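Side-chain contacts in CSE1 (Thermus thermophilus, PDB 4AN8), which forms part of the Cascade ribonucleoprotein complex of CRISPR adaptive immunity, which probably targets invading nucleic acids and so protects against mobile genetic elements: residues R174-G179 with L224-L229; T234-T239 with Y245-R250. One frame throughout, in Å; residues are numbered along the deposited sequence.

How the contacts relate
Contact 1 closes before contact 2 opens along the chain, and their centres lie about 14 Å apart, on the same side of the centre of the chain. Strand 235-237 of contact 2 is the next regular element after helix 226-229 of contact 1. The contacts also meet in space: Leu224 CD1 packs 3.7 Å from Pro248 CB, and Asp228 O lies 2.4 Å from Thr234 OG1, a probable hydrogen bond whose length is doubtful. Strand 261-273 unites them, Val270 touching Leu224 and Leu229 as well as Trp236 and Pro248. Beyond the apolar part of contact 2, Arg250 holds an acetate, probably from the crystallisation liquor.

Contact 1: R174-G179 with L224-L229; sequences RRYGVG and LRLGDL
The phenol ring of Tyr176 takes both methyls of Leu226 on the same face. Leu226 CD1 sits over that face, 4.1 Å above the plane and displaced toward the rim, with CG as its nearest ring atom. The other methyl, Leu226 CD2, hangs above the CD1-CE1 bond, just beyond the rim, 3.9 Å from Tyr176 CE1. The two side chains cross at about a right angle, and the forked end of leucine suits the place because it touches a flat ring with two methyls at once. The fork reaches across because CG of Leu226 lies anti to the backbone N (chi1 180°). Elsewhere the tyrosine packs on Pro118 and on Pro268 of strand 261-273, while its backbone bonds to Gly231.

Tyr176 owes its position to a tight beta-hairpin joining strands 171-175 and 178-181. Arg175 to Val178 form a type I' turn, with Tyr176 and Gly177 at its corners, both at positive phi. Glycine adopts such angles without side-chain strain, whereas Tyr176 accepts them (phi 42°) with its CB pointing toward the leucine segment and a ring face turned to Leu226. The turn is closed by Arg175 N to Val178 O, 3.2 Å, and by Val178 N to Arg175 O, 2.9 Å. Where the turn joins the strand, Arg174 and Arg175 both face Val178, which fits a G1 beta bulge.

A second, looser approach is made by the other arm of the hairpin, where Val178 CG2 stands 4.3 Å from the carbonyl O of Leu229. The compact, branched valine is buried here and also rests on Pro268. Leu229 belongs to a weakly bonded helical turn, in which its N donates to Leu226 O at 2.9 Å. Its own side chain leads away from the hairpin, to Val114 and Val270.

Contact 2: T234-T239 with Y245-R250; sequences TKWPLT and YTWPAR. With ACT (acetate ion), chain D.
Leu238 and Trp236 close on the indole of Trp247 from opposite faces, so that its six-membered ring fills the hollow between them. On one side the methyl CD1 of Leu238 makes a CH-pi contact, 3.6 Å from the ring centroid and only 6° off the normal. Against the other face Trp236 turns its edge in a T-shaped pair, with the six-membered rings 5.6 Å apart and their planes at 89°. The outer edge of the Trp247 ring fits against the strand: its CH2 lies 3.4 Å from Trp236 CB, and Pro237 O stands at the ring's edge, 3.7 Å from that same CH2. The wide indole reaches this slot with CG anti to the backbone N (chi1 -166°).

Leu238 is the centre of an inverse gamma turn, which bends the chain just after strand 235-237 and lets the leucine hook back over the ring. That strand pairs in parallel with 261-273 in a mixed sheet. Pro248 centres a second inverse gamma turn, and its rigid ring forms a bump that meets the six-membered ring of Trp236 obliquely, with CD 3.8 Å from Trp236 CZ3.

Farther along, the cationic guanidinium of Arg250 suits an anion: NE (2.8 Å) and NH2 (2.9 Å) both donate to the same oxygen, O, of an acetate probably taken up from the crystallisation liquor. This oxygen lies near the guanidinium plane, while NH1 bonds to Ala249 O.

Contact 1: R174-G179 with L224-L229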
loop_
_atom_site.group_PDB
_atom_site.type_symbol
_atom_site.label_atom_id
_atom_site.label_comp_id
_atom_site.label_asym_id
_atom_site.label_seq_id
_atom_site.Cartn_x
_atom_site.Cartn_y
_atom_site.Cartn_z
ATOM N N ARG A 174 -18.500 13.236 -15.306
ATOM C CA ARG A 174 -19.292 13.947 -16.317
ATOM C C ARG A 174 -18.828 13.677 -17.740
ATOM O O ARG A 174 -18.565 14.588 -18.517
ATOM C CB ARG A 174 -19.340 15.440 -16.017
ATOM C CG ARG A 174 -20.152 15.719 -14.777
ATOM C CD ARG A 174 -20.202 17.185 -14.420
ATOM N NE ARG A 174 -21.063 17.396 -13.259
ATOM C CZ ARG A 174 -21.101 18.519 -12.545
ATOM N NH1 ARG A 174 -20.315 19.541 -12.866
ATOM N NH2 ARG A 174 -21.915 18.614 -11.502
ATOM N N ARG A 175 -18.742 12.400 -18.070
ATOM C CA ARG A 175 -18.371 11.987 -19.415
ATOM C C ARG A 175 -19.154 10.738 -19.796
ATOM O O ARG A 175 -19.437 9.867 -18.952
ATOM C CB ARG A 175 -16.864 11.741 -19.522
ATOM C CG ARG A 175 -16.006 12.981 -19.232
ATOM C CD ARG A 175 -14.505 12.674 -19.264
ATOM N NE ARG A 175 -14.011 12.433 -20.616
ATOM C CZ ARG A 175 -13.561 13.387 -21.426
ATOM N NH1 ARG A 175 -13.536 14.651 -21.025
ATOM N NH2 ARG A 175 -13.139 13.078 -22.647
ATOM N N TYR A 176 -19.519 10.679 -21.075
ATOM C CA TYR A 176 -20.233 9.548 -21.634
ATOM C C TYR A 176 -21.335 9.016 -20.727
ATOM O O TYR A 176 -21.483 7.797 -20.571
ATOM C CB TYR A 176 -19.263 8.444 -22.055
ATOM C CG TYR A 176 -18.169 8.978 -22.945
ATOM C CD1 TYR A 176 -18.412 9.242 -24.287
ATOM C CD2 TYR A 176 -16.904 9.252 -22.437
ATOM C CE1 TYR A 176 -17.428 9.758 -25.104
ATOM C CE2 TYR A 176 -15.905 9.758 -23.249
ATOM C CZ TYR A 176 -16.177 10.014 -24.579
ATOM O OH TYR A 176 -15.202 10.534 -25.393
ATOM N N GLY A 177 -22.105 9.940 -20.147
ATOM C CA GLY A 177 -23.317 9.607 -19.423
ATOM C C GLY A 177 -23.124 9.237 -17.964
ATOM O O GLY A 177 -24.072 8.815 -17.299
ATOM N N VAL A 178 -21.901 9.389 -17.459
ATOM C CA VAL A 178 -21.597 9.046 -16.080
ATOM C C VAL A 178 -21.205 10.320 -15.336
ATOM O O VAL A 178 -20.219 10.981 -15.671
ATOM C CB VAL A 178 -20.478 7.973 -15.999
ATOM C CG1 VAL A 178 -20.115 7.664 -14.557
ATOM C CG2 VAL A 178 -20.918 6.683 -16.730
ATOM N N GLY A 179 -22.001 10.680 -14.339
ATOM C CA GLY A 179 -21.770 11.899 -13.592
ATOM C C GLY A 179 -20.577 11.763 -12.660
ATOM O O GLY A 179 -19.687 12.607 -12.654
ATOM N N LEU A 224 -12.882 -4.171 -23.869
ATOM C CA LEU A 224 -14.049 -3.400 -23.496
ATOM C C LEU A 224 -14.288 -2.392 -24.577
ATOM O O LEU A 224 -13.331 -1.899 -25.168
ATOM C CB LEU A 224 -13.811 -2.698 -22.155
ATOM C CG LEU A 224 -13.569 -3.625 -20.958
ATOM C CD1 LEU A 224 -13.104 -2.828 -19.732
ATOM C CD2 LEU A 224 -14.812 -4.430 -20.641
ATOM N N ARG A 225 -15.556 -2.080 -24.834
ATOM C CA ARG A 225 -15.910 -1.079 -25.847
ATOM C C ARG A 225 -16.662 0.078 -25.203
ATOM O O ARG A 225 -17.271 -0.081 -24.135
ATOM C CB ARG A 225 -16.744 -1.725 -26.937
ATOM C CG ARG A 225 -16.022 -2.856 -27.650
ATOM C CD ARG A 225 -14.924 -2.300 -28.546
ATOM N NE ARG A 225 -14.282 -3.338 -29.347
ATOM C CZ ARG A 225 -12.978 -3.616 -29.312
ATOM N NH1 ARG A 225 -12.169 -2.923 -28.516
ATOM N NH2 ARG A 225 -12.487 -4.586 -30.079
ATOM N N LEU A 226 -16.621 1.245 -25.828
ATOM C CA LEU A 226 -17.269 2.410 -25.245
ATOM C C LEU A 226 -18.755 2.158 -24.972
ATOM O O LEU A 226 -19.287 2.545 -23.906
ATOM C CB LEU A 226 -17.094 3.631 -26.155
ATOM C CG LEU A 226 -17.770 4.884 -25.578
ATOM C CD1 LEU A 226 -17.373 5.119 -24.091
ATOM C CD2 LEU A 226 -17.454 6.090 -26.418
ATOM N N GLY A 227 -19.419 1.482 -25.920
ATOM C CA GLY A 227 -20.831 1.184 -25.804
ATOM C C GLY A 227 -21.172 0.359 -24.580
ATOM O O GLY A 227 -22.306 0.406 -24.093
ATOM N N ASP A 228 -20.203 -0.390 -24.061
ATOM C CA ASP A 228 -20.454 -1.185 -22.838
ATOM C C ASP A 228 -20.249 -0.391 -21.552
ATOM O O ASP A 228 -20.638 -0.823 -20.481
ATOM C CB ASP A 228 -19.610 -2.457 -22.815
ATOM C CG ASP A 228 -19.958 -3.396 -23.952
ATOM O OD1 ASP A 228 -21.124 -3.851 -24.029
ATOM O OD2 ASP A 228 -19.068 -3.674 -24.775
ATOM N N LEU A 229 -19.652 0.784 -21.677
ATOM C CA LEU A 229 -19.216 1.506 -20.506
ATOM C C LEU A 229 -20.018 2.775 -20.297
ATOM O O LEU A 229 -20.194 3.215 -19.175
ATOM C CB LEU A 229 -17.725 1.855 -20.637
ATOM C CG LEU A 229 -16.819 0.615 -20.732
ATOM C CD1 LEU A 229 -15.334 0.978 -20.946
ATOM C CD2 LEU A 229 -17.013 -0.239 -19.486
#

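Contact 2: T234-T239 with Y245-R250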
loop_
_atom_site.group_PDB
_atom_site.type_symbol
_atom_site.label_atom_id
_atom_site.label_comp_id
_atom_site.label_asym_id
_atom_site.label_seq_id
_atom_site.Cartn_x
_atom_site.Cartn_y
_atom_site.Cartn_z
ATOM N N THR A 234 -21.886 -1.495 -17.696
ATOM C CA THR A 234 -21.214 -2.712 -17.240
ATOM C C THR A 234 -20.884 -2.666 -15.765
ATOM O O THR A 234 -20.188 -1.773 -15.309
ATOM C CB THR A 234 -19.916 -2.980 -18.007
ATOM O OG1 THR A 234 -20.187 -2.957 -19.406
ATOM C CG2 THR A 234 -19.342 -4.340 -17.617
ATOM N N LYS A 235 -21.371 -3.650 -15.019
ATOM C CA LYS A 235 -21.166 -3.685 -13.583
ATOM C C LYS A 235 -20.687 -5.059 -13.213
ATOM O O LYS A 235 -21.296 -6.059 -13.596
ATOM C CB LYS A 235 -22.469 -3.365 -12.863
ATOM C CG LYS A 235 -23.147 -2.130 -13.402
ATOM C CD LYS A 235 -24.432 -1.834 -12.673
ATOM C CE LYS A 235 -25.087 -0.594 -13.247
ATOM N NZ LYS A 235 -25.351 -0.763 -14.726
ATOM N N TRP A 236 -19.572 -5.120 -12.497
ATOM C CA TRP A 236 -18.996 -6.402 -12.115
ATOM C C TRP A 236 -18.885 -6.468 -10.609
ATOM O O TRP A 236 -18.464 -5.503 -9.970
ATOM C CB TRP A 236 -17.585 -6.591 -12.666
ATOM C CG TRP A 236 -17.455 -6.774 -14.120
ATOM C CD1 TRP A 236 -18.458 -6.985 -15.027
ATOM C CD2 TRP A 236 -16.226 -6.763 -14.870
ATOM N NE1 TRP A 236 -17.920 -7.108 -16.291
ATOM C CE2 TRP A 236 -16.559 -6.970 -16.221
ATOM C CE3 TRP A 236 -14.877 -6.584 -14.524
ATOM C CZ2 TRP A 236 -15.598 -7.005 -17.229
ATOM C CZ3 TRP A 236 -13.918 -6.634 -15.528
ATOM C CH2 TRP A 236 -14.283 -6.834 -16.860
ATOM N N PRO A 237 -19.240 -7.619 -10.041
ATOM C CA PRO A 237 -18.942 -7.786 -8.619
ATOM C C PRO A 237 -17.433 -7.690 -8.449
ATOM O O PRO A 237 -16.707 -8.162 -9.304
ATOM C CB PRO A 237 -19.482 -9.180 -8.295
ATOM C CG PRO A 237 -19.681 -9.867 -9.635
ATOM C CD PRO A 237 -19.910 -8.786 -10.645
ATOM N N LEU A 238 -16.980 -7.035 -7.386
ATOM C CA LEU A 238 -15.565 -6.801 -7.139
ATOM C C LEU A 238 -14.986 -8.020 -6.452
ATOM O O LEU A 238 -14.762 -8.033 -5.240
ATOM C CB LEU A 238 -15.406 -5.550 -6.263
ATOM C CG LEU A 238 -14.058 -4.864 -6.034
ATOM C CD1 LEU A 238 -13.472 -4.332 -7.358
ATOM C CD2 LEU A 238 -14.222 -3.712 -5.001
ATOM N N THR A 239 -14.766 -9.073 -7.227
ATOM C CA THR A 239 -14.286 -10.320 -6.667
ATOM C C THR A 239 -13.372 -10.999 -7.664
ATOM O O THR A 239 -13.376 -10.656 -8.840
ATOM C CB THR A 239 -15.472 -11.264 -6.333
ATOM O OG1 THR A 239 -14.968 -12.424 -5.672
ATOM C CG2 THR A 239 -16.248 -11.692 -7.618
ATOM N N TYR A 245 -6.856 -7.345 -9.198
ATOM C CA TYR A 245 -5.502 -6.846 -9.502
ATOM C C TYR A 245 -5.429 -6.075 -10.823
ATOM O O TYR A 245 -4.577 -5.204 -11.011
ATOM C CB TYR A 245 -4.513 -8.015 -9.613
ATOM C CG TYR A 245 -4.024 -8.598 -8.299
ATOM C CD1 TYR A 245 -4.484 -8.115 -7.057
ATOM C CD2 TYR A 245 -3.105 -9.639 -8.300
ATOM C CE1 TYR A 245 -4.016 -8.655 -5.872
ATOM C CE2 TYR A 245 -2.629 -10.183 -7.119
ATOM C CZ TYR A 245 -3.078 -9.693 -5.915
ATOM O OH TYR A 245 -2.594 -10.266 -4.765
ATOM N N THR A 246 -6.290 -6.433 -11.767
ATOM C CA THR A 246 -6.229 -5.809 -13.075
ATOM C C THR A 246 -7.532 -5.091 -13.410
ATOM O O THR A 246 -7.890 -4.957 -14.562
ATOM C CB THR A 246 -5.926 -6.862 -14.161
ATOM O OG1 THR A 246 -7.002 -7.808 -14.218
ATOM C CG2 THR A 246 -4.570 -7.589 -13.856
ATOM N N TRP A 247 -8.232 -4.628 -12.382
ATOM C CA TRP A 247 -9.517 -3.981 -12.566
ATOM C C TRP A 247 -9.501 -2.781 -13.530
ATOM O O TRP A 247 -8.662 -1.876 -13.398
ATOM C CB TRP A 247 -10.018 -3.503 -11.211
ATOM C CG TRP A 247 -11.446 -3.135 -11.215
ATOM C CD1 TRP A 247 -11.973 -1.887 -11.395
ATOM C CD2 TRP A 247 -12.560 -4.030 -11.060
ATOM N NE1 TRP A 247 -13.353 -1.951 -11.352
ATOM C CE2 TRP A 247 -13.732 -3.256 -11.144
ATOM C CE3 TRP A 247 -12.672 -5.410 -10.862
ATOM C CZ2 TRP A 247 -15.006 -3.815 -11.020
ATOM C CZ3 TRP A 247 -13.937 -5.966 -10.747
ATOM C CH2 TRP A 247 -15.090 -5.166 -10.831
ATOM N N PRO A 248 -10.477 -2.731 -14.470
ATOM C CA PRO A 248 -10.582 -1.546 -15.333
ATOM C C PRO A 248 -11.439 -0.436 -14.711
ATOM O O PRO A 248 -12.630 -0.345 -15.005
ATOM C CB PRO A 248 -11.261 -2.101 -16.588
ATOM C CG PRO A 248 -12.181 -3.157 -16.046
ATOM C CD PRO A 248 -11.458 -3.771 -14.839
ATOM N N ALA A 249 -10.841 0.416 -13.873
ATOM C CA ALA A 249 -11.613 1.397 -13.108
ATOM C C ALA A 249 -12.074 2.584 -13.950
ATOM O O ALA A 249 -13.082 3.221 -13.642
ATOM C CB ALA A 249 -10.811 1.891 -11.941
ATOM N N ARG A 250 -11.311 2.895 -14.992
ATOM C CA ARG A 250 -11.642 4.001 -15.856
ATOM C C ARG A 250 -11.474 3.555 -17.293
ATOM O O ARG A 250 -10.695 2.650 -17.562
ATOM C CB ARG A 250 -10.720 5.183 -15.566
ATOM C CG ARG A 250 -10.814 5.714 -14.121
ATOM C CD ARG A 250 -12.119 6.532 -13.891
ATOM N NE ARG A 250 -12.127 7.113 -12.547
ATOM C CZ ARG A 250 -12.523 6.452 -11.460
ATOM N NH1 ARG A 250 -12.984 5.199 -11.563
ATOM N NH2 ARG A 250 -12.482 7.039 -10.271
HETATM C C ACT D . -12.034 10.405 -11.537
HETATM O O ACT D . -11.269 9.435 -11.254
HETATM O OXT ACT D . -12.040 10.782 -12.745
HETATM C CH3 ACT D . -12.885 11.077 -10.484
#